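Local atomic coordinates of sarcoplasmic calcium-binding proteins II, V, VI, and VII (Branchiostoma lanceolatum, PDB entry 2SAS), a protein that binds calcium ions through EF-hand helix-loop-helix motifs in the muscle of amphioxus, its precise physiological role being unsettled. Residues A[63-68]-A[100-105]. Sequence-based numbering, arbitrary orientation.
Sequences RDLKGR and PAWCQN
The CA atoms of D64 and W102 are the closest pair of CA atoms between residues 63-68 and 100-105, and the polar part of the contact is best traced along D64. Its CB points toward residues 100-105 and packs on the CB of W102; a chi1 of -174° sets CG anti to the backbone N and beside the carbonyl carbon, where the carboxylate reaches the backbone N of W102. At the tip the two oxygens part company. OD1 lies 3.0 Å from the backbone N of W102, but the N-H...O angle of 127° marks this hydrogen bond as weak. The same OD1 sits at the edge of the indole, close to its plane and 3.5 Å from CD1 of W102, while OD2 turns to the CB of A101.

R68, one helical turn on, completes the arrangement with a salt bridge from its NE to OD1 of D64; the modelled 2.5 Å is shorter than usual, so its exact length is doubtful at 2.4 Å resolution. NH2 of R68 adds a weak bond to OD2. P100 CB lies over one face of the guanidinium, offset toward its rim, 3.3 Å from NE of R68.

Apolar packing begins at L65, whose CD1 lies 3.9 Å from the centroid of the five-membered ring of W102 and 13° off the ring normal, a CH-pi contact over the face. SG of C103 covers the opposite face, toward the rim.

The contact thus joins the end of helix 48-69, just before the EF-hand loop that holds calcium through D70, to residues 100-105, at the start of helix 103-114, the helix entering the third site. W102 also packs on helices 4-18, 79-91 and 158-170, inserting its indole among elements of several EF-hands.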
# COMPACT_ATOMS: atom_id res chain seq x y z
N ARG A 63 -13.33 19.80 -11.88
CA ARG A 63 -13.29 21.21 -12.26
C ARG A 63 -12.57 22.02 -11.20
O ARG A 63 -11.68 22.82 -11.51
CB ARG A 63 -14.69 21.75 -12.49
CG ARG A 63 -14.84 23.20 -12.89
CD ARG A 63 -15.75 23.33 -14.09
NE ARG A 63 -15.73 22.13 -14.93
CZ ARG A 63 -16.81 21.35 -15.04
NH1 ARG A 63 -17.91 21.64 -14.34
NH2 ARG A 63 -16.82 20.28 -15.85
N ASP A 64 -12.92 21.82 -9.94
CA ASP A 64 -12.26 22.59 -8.86
C ASP A 64 -10.83 22.13 -8.69
O ASP A 64 -10.00 23.00 -8.34
CB ASP A 64 -13.03 22.47 -7.56
CG ASP A 64 -12.51 23.35 -6.44
OD1 ASP A 64 -11.62 22.86 -5.71
OD2 ASP A 64 -12.98 24.48 -6.27
N LEU A 65 -10.55 20.85 -8.87
CA LEU A 65 -9.15 20.41 -8.70
C LEU A 65 -8.32 20.97 -9.88
O LEU A 65 -7.28 21.60 -9.60
CB LEU A 65 -9.07 18.93 -8.48
CG LEU A 65 -7.69 18.25 -8.47
CD1 LEU A 65 -6.90 18.69 -7.28
CD2 LEU A 65 -7.93 16.74 -8.51
N LYS A 66 -8.76 20.66 -11.09
CA LYS A 66 -8.10 21.12 -12.32
C LYS A 66 -7.80 22.62 -12.27
O LYS A 66 -6.68 23.06 -12.58
CB LYS A 66 -8.98 20.88 -13.55
CG LYS A 66 -8.33 20.63 -14.88
CD LYS A 66 -9.29 20.39 -16.02
CE LYS A 66 -9.97 21.62 -16.57
NZ LYS A 66 -11.07 22.09 -15.68
N GLY A 67 -8.77 23.42 -11.91
CA GLY A 67 -8.62 24.88 -11.82
C GLY A 67 -7.73 25.41 -10.74
O GLY A 67 -7.48 26.63 -10.62
N ARG A 68 -7.20 24.57 -9.88
CA ARG A 68 -6.34 24.95 -8.77
C ARG A 68 -4.92 24.38 -8.87
O ARG A 68 -3.97 24.98 -8.31
CB ARG A 68 -6.82 24.40 -7.45
CG ARG A 68 -7.94 25.05 -6.71
CD ARG A 68 -8.22 24.24 -5.46
NE ARG A 68 -9.63 24.32 -5.11
CZ ARG A 68 -10.10 25.42 -4.51
NH1 ARG A 68 -9.23 26.38 -4.17
NH2 ARG A 68 -11.39 25.58 -4.20
N PRO A 100 -9.49 22.98 0.21
CA PRO A 100 -10.06 23.45 -1.05
C PRO A 100 -11.34 22.68 -1.25
O PRO A 100 -11.46 21.50 -0.87
CB PRO A 100 -8.97 23.23 -2.07
CG PRO A 100 -8.01 22.24 -1.46
CD PRO A 100 -8.22 22.30 0.04
N ALA A 101 -12.29 23.35 -1.87
CA ALA A 101 -13.59 22.82 -2.16
C ALA A 101 -13.63 21.45 -2.79
O ALA A 101 -14.64 20.79 -2.44
CB ALA A 101 -14.38 23.80 -3.04
N TRP A 102 -12.71 21.05 -3.63
CA TRP A 102 -12.78 19.73 -4.29
C TRP A 102 -12.79 18.65 -3.19
O TRP A 102 -13.34 17.57 -3.40
CB TRP A 102 -11.66 19.49 -5.31
CG TRP A 102 -10.30 19.36 -4.73
CD1 TRP A 102 -9.41 20.37 -4.50
CD2 TRP A 102 -9.64 18.17 -4.26
NE1 TRP A 102 -8.26 19.91 -3.92
CE2 TRP A 102 -8.37 18.55 -3.77
CE3 TRP A 102 -10.00 16.82 -4.24
CZ2 TRP A 102 -7.47 17.64 -3.26
CZ3 TRP A 102 -9.12 15.91 -3.71
CH2 TRP A 102 -7.87 16.31 -3.23
N CYS A 103 -12.13 19.00 -2.08
CA CYS A 103 -12.01 18.13 -0.90
C CYS A 103 -13.36 17.84 -0.24
O CYS A 103 -13.59 16.74 0.25
CB CYS A 103 -11.08 18.76 0.14
SG CYS A 103 -9.39 18.19 -0.05
N GLN A 104 -14.18 18.86 -0.24
CA GLN A 104 -15.55 18.85 0.30
C GLN A 104 -16.38 17.83 -0.48
O GLN A 104 -17.45 17.44 -0.02
CB GLN A 104 -16.19 20.24 0.24
CG GLN A 104 -15.32 21.39 0.72
CD GLN A 104 -14.82 21.19 2.14
OE1 GLN A 104 -15.50 20.56 2.97
NE2 GLN A 104 -13.63 21.71 2.44
N ASN A 105 -15.92 17.39 -1.65
CA ASN A 105 -16.69 16.36 -2.37
C ASN A 105 -15.97 15.00 -2.23
O ASN A 105 -16.62 13.95 -2.36
CB ASN A 105 -17.00 16.64 -3.83
CG ASN A 105 -17.95 15.56 -4.38
OD1 ASN A 105 -19.16 15.70 -4.18
ND2 ASN A 105 -17.45 14.54 -5.09